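Local coordinates for protein thiamine phosphate pyrophosphorylase (Bacteroides thetaiotaomicron VPI-5482, PDB 3CEU) that probably joins a pyrimidine diphosphate to a thiazole phosphate to give thiamine phosphate, a step of thiamine diphosphate biosynthesis, on a TIM-barrel scaffold, at residues Leu3-Thr8 / Glu192-Leu197; Phe12-Lys17 / Gln185-Val190; Ile18-Phe23 / Thr47-Lys52. All coordinates share one frame; numbering follows the deposited sequence.

Interaction 1 of 3, residues Leu3-Thr8 / Glu192-Leu197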
loop_
_atom_site.group_PDB
_atom_site.type_symbol
_atom_site.label_atom_id
_atom_site.label_comp_id
_atom_site.label_asym_id
_atom_site.label_seq_id
_atom_site.Cartn_x
_atom_site.Cartn_y
_atom_site.Cartn_z
ATOM N N LEU A 3 -2.451 7.411 1.765
ATOM C CA LEU A 3 -3.361 6.276 1.724
ATOM C C LEU A 3 -2.868 5.331 0.628
ATOM O O LEU A 3 -3.048 5.590 -0.562
ATOM C CB LEU A 3 -4.791 6.741 1.420
ATOM C CG LEU A 3 -5.850 5.633 1.391
ATOM C CD1 LEU A 3 -5.797 4.859 2.705
ATOM C CD2 LEU A 3 -7.231 6.223 1.164
ATOM N N ILE A 4 -2.237 4.238 1.045
ATOM C CA ILE A 4 -1.687 3.253 0.121
ATOM C C ILE A 4 -2.640 2.084 -0.074
ATOM O O ILE A 4 -3.224 1.573 0.889
ATOM C CB ILE A 4 -0.340 2.705 0.643
ATOM C CG1 ILE A 4 0.626 3.868 0.903
ATOM C CG2 ILE A 4 0.256 1.736 -0.359
ATOM C CD1 ILE A 4 1.839 3.491 1.732
ATOM N N VAL A 5 -2.791 1.671 -1.330
ATOM C CA VAL A 5 -3.663 0.552 -1.691
ATOM C C VAL A 5 -2.848 -0.614 -2.249
ATOM O O VAL A 5 -1.994 -0.419 -3.110
ATOM C CB VAL A 5 -4.697 0.953 -2.789
ATOM C CG1 VAL A 5 -5.437 -0.294 -3.283
ATOM C CG2 VAL A 5 -5.693 1.973 -2.241
ATOM N N VAL A 6 -3.099 -1.824 -1.752
ATOM C CA VAL A 6 -2.405 -2.991 -2.279
ATOM C C VAL A 6 -3.392 -3.702 -3.206
ATOM O O VAL A 6 -4.584 -3.808 -2.886
ATOM C CB VAL A 6 -1.970 -3.992 -1.171
ATOM C CG1 VAL A 6 -1.188 -5.137 -1.802
ATOM C CG2 VAL A 6 -1.126 -3.303 -0.116
ATOM N N THR A 7 -2.903 -4.157 -4.360
ATOM C CA THR A 7 -3.741 -4.874 -5.321
ATOM C C THR A 7 -4.174 -6.190 -4.696
ATOM O O THR A 7 -3.817 -6.506 -3.564
ATOM C CB THR A 7 -2.980 -5.281 -6.603
ATOM O OG1 THR A 7 -1.950 -6.213 -6.251
ATOM C CG2 THR A 7 -2.374 -4.082 -7.304
ATOM N N THR A 8 -4.940 -6.955 -5.460
ATOM C CA THR A 8 -5.398 -8.276 -5.048
ATOM C C THR A 8 -4.302 -9.259 -5.472
ATOM O O THR A 8 -3.571 -9.001 -6.433
ATOM C CB THR A 8 -6.692 -8.655 -5.775
ATOM O OG1 THR A 8 -6.606 -8.233 -7.140
ATOM C CG2 THR A 8 -7.887 -7.999 -5.119
ATOM N N GLU A 192 -16.244 4.947 -4.906
ATOM C CA GLU A 192 -16.898 5.792 -3.923
ATOM C C GLU A 192 -16.332 5.549 -2.537
ATOM O O GLU A 192 -16.143 6.484 -1.752
ATOM C CB GLU A 192 -18.417 5.561 -3.938
ATOM C CG GLU A 192 -19.052 5.892 -5.282
ATOM C CD GLU A 192 -20.564 5.800 -5.268
ATOM O OE1 GLU A 192 -21.222 6.759 -4.820
ATOM O OE2 GLU A 192 -21.103 4.762 -5.703
ATOM N N HIS A 193 -16.042 4.292 -2.234
ATOM C CA HIS A 193 -15.501 3.953 -0.920
ATOM C C HIS A 193 -14.060 4.460 -0.768
ATOM O O HIS A 193 -13.625 4.767 0.345
ATOM C CB HIS A 193 -15.558 2.444 -0.708
ATOM C CG HIS A 193 -15.147 2.014 0.661
ATOM N ND1 HIS A 193 -15.877 2.328 1.788
ATOM C CD2 HIS A 193 -14.053 1.343 1.088
ATOM C CE1 HIS A 193 -15.243 1.871 2.854
ATOM N NE2 HIS A 193 -14.136 1.273 2.456
ATOM N N PHE A 194 -13.327 4.561 -1.879
ATOM C CA PHE A 194 -11.949 5.057 -1.832
ATOM C C PHE A 194 -11.956 6.549 -1.492
ATOM O O PHE A 194 -11.188 7.005 -0.641
ATOM C CB PHE A 194 -11.234 4.840 -3.173
ATOM C CG PHE A 194 -9.908 5.559 -3.275
ATOM C CD1 PHE A 194 -9.799 6.749 -3.985
ATOM C CD2 PHE A 194 -8.784 5.078 -2.607
ATOM C CE1 PHE A 194 -8.585 7.461 -4.022
ATOM C CE2 PHE A 194 -7.565 5.779 -2.635
ATOM C CZ PHE A 194 -7.467 6.970 -3.341
ATOM N N LYS A 195 -12.833 7.296 -2.163
ATOM C CA LYS A 195 -12.956 8.727 -1.933
ATOM C C LYS A 195 -13.304 8.976 -0.473
ATOM O O LYS A 195 -12.820 9.939 0.142
ATOM C CB LYS A 195 -14.049 9.336 -2.812
ATOM C CG LYS A 195 -13.758 9.348 -4.301
ATOM C CD LYS A 195 -14.804 10.188 -5.017
ATOM C CE LYS A 195 -14.539 10.281 -6.499
ATOM N NZ LYS A 195 -15.445 11.281 -7.146
ATOM N N LYS A 196 -14.151 8.117 0.087
ATOM C CA LYS A 196 -14.525 8.273 1.484
ATOM C C LYS A 196 -13.263 8.112 2.346
ATOM O O LYS A 196 -12.966 8.975 3.165
ATOM C CB LYS A 196 -15.586 7.236 1.871
ATOM C CG LYS A 196 -15.975 7.269 3.345
ATOM C CD LYS A 196 -16.791 6.037 3.754
ATOM C CE LYS A 196 -18.240 6.119 3.279
ATOM N NZ LYS A 196 -19.073 4.983 3.781
ATOM N N LEU A 197 -12.506 7.036 2.138
ATOM C CA LEU A 197 -11.304 6.811 2.924
ATOM C C LEU A 197 -10.273 7.921 2.721
ATOM O O LEU A 197 -9.561 8.296 3.652
ATOM C CB LEU A 197 -10.679 5.455 2.578
ATOM C CG LEU A 197 -11.567 4.206 2.748
ATOM C CD1 LEU A 197 -10.797 2.953 2.303
ATOM C CD2 LEU A 197 -12.000 4.057 4.210
#
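Leu3 and Val5, on the outward side of the first strand of a TIM barrel, pack against Phe194 and Leu197 of the last helix, 188-201, which covers the barrel wall here. The two elements run roughly antiparallel: the axes of strand 3-6 and helix 192-197 approach to 10.7 Å, with 147° between their N-to-C directions. This is the usual relation of a barrel strand to a helix lying on its outer surface.

The contact between the two segments is wholly apolar. In Leu3, chi1 of -178° carries CG toward the helix, and chi2 near 54° turns the CD2 branch onto it. There CD2 lies 3.8 Å from Leu197 CB, and the two leucine side chains meet at about a right angle. Phe194 leans its ring in from the flank of the helix, and Val5 adds a weaker touch one strand repeat further on, its CG2 4.3 Å from Phe194 CE2. Both aliphatic branches come to the ring at a slant.

Backbone hydrogen bonds hold the strand on both flanks. Val5 pairs with Ile29 and His31 of strand 29-32, while Ile4 pairs with Ala169 and Val171 of strand 168-171, so that the first and last strands close the barrel. A side-chain hydrogen bond from His193 to Asp174 ties the helix to the short helix 173-176. Of the two strand side chains, Leu3 comes closer to the ring, its CD2 3.8 Å from Phe194 CE2.

Interaction 2 of 3, residues Phe12-Lys17 / Gln185-Val190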
loop_
_atom_site.group_PDB
_atom_site.type_symbol
_atom_site.label_atom_id
_atom_site.label_comp_id
_atom_site.label_asym_id
_atom_site.label_seq_id
_atom_site.Cartn_x
_atom_site.Cartn_y
_atom_site.Cartn_z
ATOM N N PHE A 12 -7.518 -9.938 -12.561
ATOM C CA PHE A 12 -8.917 -10.004 -12.977
ATOM C C PHE A 12 -9.266 -8.898 -13.972
ATOM O O PHE A 12 -8.713 -7.799 -13.911
ATOM C CB PHE A 12 -9.860 -9.945 -11.764
ATOM C CG PHE A 12 -9.810 -8.648 -11.006
ATOM C CD1 PHE A 12 -8.788 -8.395 -10.093
ATOM C CD2 PHE A 12 -10.797 -7.684 -11.193
ATOM C CE1 PHE A 12 -8.752 -7.204 -9.377
ATOM C CE2 PHE A 12 -10.773 -6.488 -10.484
ATOM C CZ PHE A 12 -9.748 -6.246 -9.574
ATOM N N VAL A 13 -10.179 -9.201 -14.893
ATOM C CA VAL A 13 -10.600 -8.241 -15.911
ATOM C C VAL A 13 -11.160 -6.979 -15.275
ATOM O O VAL A 13 -11.833 -7.041 -14.244
ATOM C CB VAL A 13 -11.684 -8.833 -16.832
ATOM C CG1 VAL A 13 -11.091 -9.920 -17.702
ATOM C CG2 VAL A 13 -12.829 -9.385 -15.989
ATOM N N GLU A 14 -10.889 -5.841 -15.905
ATOM C CA GLU A 14 -11.351 -4.550 -15.406
ATOM C C GLU A 14 -10.458 -3.988 -14.301
ATOM O O GLU A 14 -10.603 -2.827 -13.911
ATOM C CB GLU A 14 -12.801 -4.653 -14.915
ATOM C CG GLU A 14 -13.820 -4.562 -16.044
ATOM C CD GLU A 14 -15.248 -4.740 -15.569
ATOM O OE1 GLU A 14 -15.623 -5.881 -15.212
ATOM O OE2 GLU A 14 -15.993 -3.737 -15.554
ATOM N N GLU A 15 -9.526 -4.807 -13.813
ATOM C CA GLU A 15 -8.603 -4.384 -12.759
ATOM C C GLU A 15 -7.828 -3.125 -13.171
ATOM O O GLU A 15 -7.631 -2.217 -12.357
ATOM C CB GLU A 15 -7.609 -5.506 -12.432
ATOM C CG GLU A 15 -6.721 -5.204 -11.229
ATOM C CD GLU A 15 -5.635 -6.252 -10.988
ATOM O OE1 GLU A 15 -4.955 -6.154 -9.945
ATOM O OE2 GLU A 15 -5.458 -7.160 -11.831
ATOM N N ASP A 16 -7.398 -3.075 -14.431
ATOM C CA ASP A 16 -6.655 -1.929 -14.936
ATOM C C ASP A 16 -7.515 -0.661 -14.930
ATOM O O ASP A 16 -7.021 0.434 -14.648
ATOM C CB ASP A 16 -6.138 -2.203 -16.357
ATOM C CG ASP A 16 -7.234 -2.134 -17.413
ATOM O OD1 ASP A 16 -8.200 -2.915 -17.334
ATOM O OD2 ASP A 16 -7.123 -1.295 -18.325
ATOM N N LYS A 17 -8.799 -0.815 -15.238
ATOM C CA LYS A 17 -9.730 0.316 -15.262
ATOM C C LYS A 17 -9.957 0.825 -13.853
ATOM O O LYS A 17 -9.970 2.028 -13.598
ATOM C CB LYS A 17 -11.090 -0.102 -15.832
ATOM C CG LYS A 17 -11.233 -0.021 -17.348
ATOM C CD LYS A 17 -10.391 -1.045 -18.077
ATOM C CE LYS A 17 -10.809 -1.133 -19.542
ATOM N NZ LYS A 17 -12.211 -1.647 -19.679
ATOM N N GLN A 185 -22.457 -4.776 -11.664
ATOM C CA GLN A 185 -22.534 -4.228 -13.006
ATOM C C GLN A 185 -21.511 -3.115 -13.194
ATOM O O GLN A 185 -21.327 -2.599 -14.300
ATOM C CB GLN A 185 -23.930 -3.676 -13.273
ATOM C CG GLN A 185 -24.487 -4.089 -14.614
ATOM C CD GLN A 185 -25.130 -5.455 -14.566
ATOM O OE1 GLN A 185 -26.130 -5.644 -13.876
ATOM N NE2 GLN A 185 -24.556 -6.420 -15.287
ATOM N N ASN A 186 -20.860 -2.731 -12.106
ATOM C CA ASN A 186 -19.849 -1.694 -12.172
ATOM C C ASN A 186 -19.017 -1.677 -10.900
ATOM O O ASN A 186 -19.271 -2.451 -9.974
ATOM C CB ASN A 186 -20.495 -0.328 -12.430
ATOM C CG ASN A 186 -21.396 0.127 -11.301
ATOM O OD1 ASN A 186 -20.925 0.463 -10.211
ATOM N ND2 ASN A 186 -22.705 0.145 -11.558
ATOM N N TYR A 187 -18.006 -0.815 -10.871
ATOM C CA TYR A 187 -17.130 -0.720 -9.717
ATOM C C TYR A 187 -17.218 0.622 -8.994
ATOM O O TYR A 187 -16.249 1.096 -8.393
ATOM C CB TYR A 187 -15.683 -1.012 -10.128
ATOM C CG TYR A 187 -15.210 -0.302 -11.376
ATOM C CD1 TYR A 187 -15.343 -0.893 -12.630
ATOM C CD2 TYR A 187 -14.614 0.953 -11.296
ATOM C CE1 TYR A 187 -14.891 -0.250 -13.781
ATOM C CE2 TYR A 187 -14.155 1.610 -12.438
ATOM C CZ TYR A 187 -14.295 1.004 -13.677
ATOM O OH TYR A 187 -13.834 1.655 -14.805
ATOM N N LEU A 188 -18.400 1.222 -9.051
ATOM C CA LEU A 188 -18.664 2.498 -8.399
ATOM C C LEU A 188 -18.414 2.399 -6.891
ATOM O O LEU A 188 -17.746 3.256 -6.305
ATOM C CB LEU A 188 -20.116 2.917 -8.665
ATOM C CG LEU A 188 -20.303 4.123 -9.586
ATOM C CD1 LEU A 188 -21.750 4.220 -10.068
ATOM C CD2 LEU A 188 -19.905 5.380 -8.834
ATOM N N ALA A 189 -18.954 1.351 -6.270
ATOM C CA ALA A 189 -18.793 1.140 -4.830
ATOM C C ALA A 189 -17.326 1.180 -4.408
ATOM O O ALA A 189 -16.994 1.657 -3.323
ATOM C CB ALA A 189 -19.418 -0.202 -4.412
ATOM N N VAL A 190 -16.441 0.671 -5.252
ATOM C CA VAL A 190 -15.035 0.697 -4.907
ATOM C C VAL A 190 -14.511 2.124 -4.978
ATOM O O VAL A 190 -13.869 2.595 -4.043
ATOM C CB VAL A 190 -14.219 -0.225 -5.833
ATOM C CG1 VAL A 190 -12.717 0.033 -5.654
ATOM C CG2 VAL A 190 -14.529 -1.680 -5.494
#
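Beside Tyr187, whose ring reaches across to Glu14 and Lys17, the shortest polar bond runs from Leu188 N to Asn186 OD1 at 2.9 Å. Its N-H...O angle is 158°, and the donor lies in the carbonyl plane on a lone pair of OD1. The result is an Asx turn that shapes the chain around Tyr187 as it enters helix 188-201.

Tyr187 is the N-cap residue of that helix. Its CG sits between the backbone N and the carbonyl carbon, a position (chi1 47°) from which the ring projects toward the start of helix 15-24. There the hydroxyl end meets the aliphatic root of Lys17: Tyr187 OH is 3.4 Å from Lys17 CB, and the two side chains cross at about a right angle. Beyond CB the lysine bends and its ammonium end leads away. The contact joins the entrances of two helices on the outside of the TIM barrel, the first and the last, at the protein surface.

On another part of the ring, the extended Glu14 side chain brings OE2 to 4.1 Å from Tyr187 CE1, at the ring edge and near its plane, with the carboxylate turned 74° from the ring. Glu14 is likewise an N-cap residue, and is the third residue of a type II turn from Phe12 to Glu15, in which Glu15 N bonds to Phe12 O. Further along, Tyr187 rests on Ile18 and Ala21 of helix 15-24 and on Phe179.

Interaction 3 of 3, residues Ile18-Phe23 / Thr47-Lys52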
loop_
_atom_site.group_PDB
_atom_site.type_symbol
_atom_site.label_atom_id
_atom_site.label_comp_id
_atom_site.label_asym_id
_atom_site.label_seq_id
_atom_site.Cartn_x
_atom_site.Cartn_y
_atom_site.Cartn_z
ATOM N N ILE A 18 -10.157 -0.105 -12.932
ATOM C CA ILE A 18 -10.394 0.284 -11.566
ATOM C C ILE A 18 -9.169 0.985 -11.013
ATOM O O ILE A 18 -9.293 2.016 -10.358
ATOM C CB ILE A 18 -10.751 -0.927 -10.680
ATOM C CG1 ILE A 18 -12.008 -1.613 -11.224
ATOM C CG2 ILE A 18 -10.990 -0.455 -9.250
ATOM C CD1 ILE A 18 -12.458 -2.826 -10.433
ATOM N N ILE A 19 -7.983 0.434 -11.274
ATOM C CA ILE A 19 -6.758 1.043 -10.771
ATOM C C ILE A 19 -6.582 2.453 -11.313
ATOM O O ILE A 19 -6.244 3.380 -10.577
ATOM C CB ILE A 19 -5.515 0.207 -11.141
ATOM C CG1 ILE A 19 -5.531 -1.106 -10.344
ATOM C CG2 ILE A 19 -4.230 1.020 -10.862
ATOM C CD1 ILE A 19 -4.430 -2.116 -10.717
ATOM N N THR A 20 -6.817 2.613 -12.607
ATOM C CA THR A 20 -6.674 3.910 -13.245
ATOM C C THR A 20 -7.640 4.908 -12.619
ATOM O O THR A 20 -7.274 6.047 -12.309
ATOM C CB THR A 20 -6.935 3.770 -14.739
ATOM O OG1 THR A 20 -6.001 2.826 -15.281
ATOM C CG2 THR A 20 -6.775 5.111 -15.444
ATOM N N ALA A 21 -8.869 4.451 -12.413
ATOM C CA ALA A 21 -9.914 5.267 -11.811
ATOM C C ALA A 21 -9.504 5.723 -10.405
ATOM O O ALA A 21 -9.834 6.835 -9.982
ATOM C CB ALA A 21 -11.226 4.465 -11.755
ATOM N N LEU A 22 -8.794 4.855 -9.685
ATOM C CA LEU A 22 -8.330 5.173 -8.338
ATOM C C LEU A 22 -7.184 6.196 -8.418
ATOM O O LEU A 22 -7.080 7.096 -7.581
ATOM C CB LEU A 22 -7.870 3.892 -7.608
ATOM C CG LEU A 22 -8.954 2.827 -7.336
ATOM C CD1 LEU A 22 -8.335 1.474 -7.008
ATOM C CD2 LEU A 22 -9.834 3.290 -6.194
ATOM N N PHE A 23 -6.317 6.069 -9.414
ATOM C CA PHE A 23 -5.243 7.046 -9.536
ATOM C C PHE A 23 -5.882 8.409 -9.828
ATOM O O PHE A 23 -5.563 9.407 -9.182
ATOM C CB PHE A 23 -4.260 6.655 -10.647
ATOM C CG PHE A 23 -3.191 5.688 -10.198
ATOM C CD1 PHE A 23 -2.377 5.990 -9.111
ATOM C CD2 PHE A 23 -2.984 4.490 -10.869
ATOM C CE1 PHE A 23 -1.374 5.116 -8.701
ATOM C CE2 PHE A 23 -1.980 3.608 -10.465
ATOM C CZ PHE A 23 -1.176 3.926 -9.381
ATOM N N THR A 47 0.874 -2.062 -18.748
ATOM C CA THR A 47 0.735 -1.434 -20.062
ATOM C C THR A 47 -0.599 -0.700 -20.222
ATOM O O THR A 47 -0.661 0.334 -20.874
ATOM C CB THR A 47 0.847 -2.466 -21.210
ATOM O OG1 THR A 47 2.066 -3.205 -21.079
ATOM C CG2 THR A 47 0.837 -1.760 -22.553
ATOM N N LEU A 48 -1.661 -1.247 -19.633
ATOM C CA LEU A 48 -2.995 -0.649 -19.708
ATOM C C LEU A 48 -3.143 0.589 -18.851
ATOM O O LEU A 48 -3.959 1.462 -19.149
ATOM C CB LEU A 48 -4.055 -1.651 -19.273
ATOM C CG LEU A 48 -4.595 -2.587 -20.349
ATOM C CD1 LEU A 48 -3.459 -3.076 -21.226
ATOM C CD2 LEU A 48 -5.316 -3.761 -19.673
ATOM N N ILE A 49 -2.378 0.659 -17.770
ATOM C CA ILE A 49 -2.459 1.817 -16.908
ATOM C C ILE A 49 -1.545 2.915 -17.418
ATOM O O ILE A 49 -0.372 2.681 -17.700
ATOM C CB ILE A 49 -2.099 1.466 -15.447
ATOM C CG1 ILE A 49 -0.882 0.545 -15.418
ATOM C CG2 ILE A 49 -3.291 0.803 -14.765
ATOM C CD1 ILE A 49 -0.584 -0.028 -14.042
ATOM N N PRO A 50 -2.092 4.132 -17.565
ATOM C CA PRO A 50 -1.406 5.338 -18.038
ATOM C C PRO A 50 -0.004 5.486 -17.481
ATOM O O PRO A 50 0.191 5.445 -16.268
ATOM C CB PRO A 50 -2.327 6.455 -17.563
ATOM C CG PRO A 50 -3.664 5.852 -17.760
ATOM C CD PRO A 50 -3.490 4.439 -17.214
ATOM N N GLU A 51 0.960 5.672 -18.380
ATOM C CA GLU A 51 2.371 5.822 -18.023
ATOM C C GLU A 51 2.591 6.767 -16.842
ATOM O O GLU A 51 3.348 6.457 -15.926
ATOM C CB GLU A 51 3.168 6.357 -19.222
ATOM C CG GLU A 51 2.710 5.845 -20.594
ATOM C CD GLU A 51 3.416 6.545 -21.766
ATOM O OE1 GLU A 51 4.579 6.196 -22.073
ATOM O OE2 GLU A 51 2.803 7.451 -22.378
ATOM N N LYS A 52 1.922 7.916 -16.878
ATOM C CA LYS A 52 2.072 8.920 -15.838
ATOM C C LYS A 52 1.796 8.451 -14.416
ATOM O O LYS A 52 2.185 9.124 -13.458
ATOM C CB LYS A 52 1.208 10.131 -16.147
ATOM C CG LYS A 52 -0.281 9.900 -16.107
ATOM C CD LYS A 52 -0.968 11.201 -16.492
ATOM C CE LYS A 52 -2.405 11.264 -16.034
ATOM N NZ LYS A 52 -2.897 12.660 -16.185
#
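Two torsions bring Thr20 and Ile49 together. In Thr20, chi1 of -59° sets OG1 beside the backbone N and leaves CG2 anti to it; in Ile49, chi1 of 43° puts CG1 between the backbone N and the carbonyl carbon and turns CG2 toward helix 15-24. Ile49 CG2 consequently lies 3.4 Å from Thr20 OG1, a van der Waals contact with a methyl; the hydroxyl's hydrogen-bond partner is Asp16 O, one helical turn earlier. The same methyl also touches Ile19, its CG2 4.0 Å from Ile19 CG2.

Pro50 completes the contact and crosses the threonine obliquely: its CD is 3.6 Å from Thr20 OG1, and the methyl CG2 of Thr20 is 3.8 Å from the same CD. Ile49 is the first residue to leave the geometry of helix 39-48, so the contact uses the exit of that helix, where the chain turns back toward strand 57-59 in the beta-alpha-beta pattern of the barrel. Nearby, Phe23 stacks on Tyr53. Helix 15-24 thus lies between two neighbours, with Ile49 and Pro50 on one flank and helix 188-201 meeting Leu22 through Ile191 and Phe194, while Ile19 and Phe23 reach Leu30 of strand 29-32.

The three contacts sit around strand 2-6 and helix 15-24 of the barrel, with centres 12 to 14 Å apart. Along the chain they are nested: interaction 3 lies inside the loop closed by interaction 2, which lies inside that of interaction 1. Interactions 1 and 2 share helix 188-201, and interactions 2 and 3 share helix 15-24, which follows strand 2-6. They also touch directly: Phe194 CB packs 3.7 Å from Leu22 CD2, and Tyr187 CG lies 3.5 Å from Ile18 CG1. Helix 15-24 is thereby flanked by the last helix and by the exit of helix 39-48, so chain ends far apart in sequence close the helical layer round the barrel.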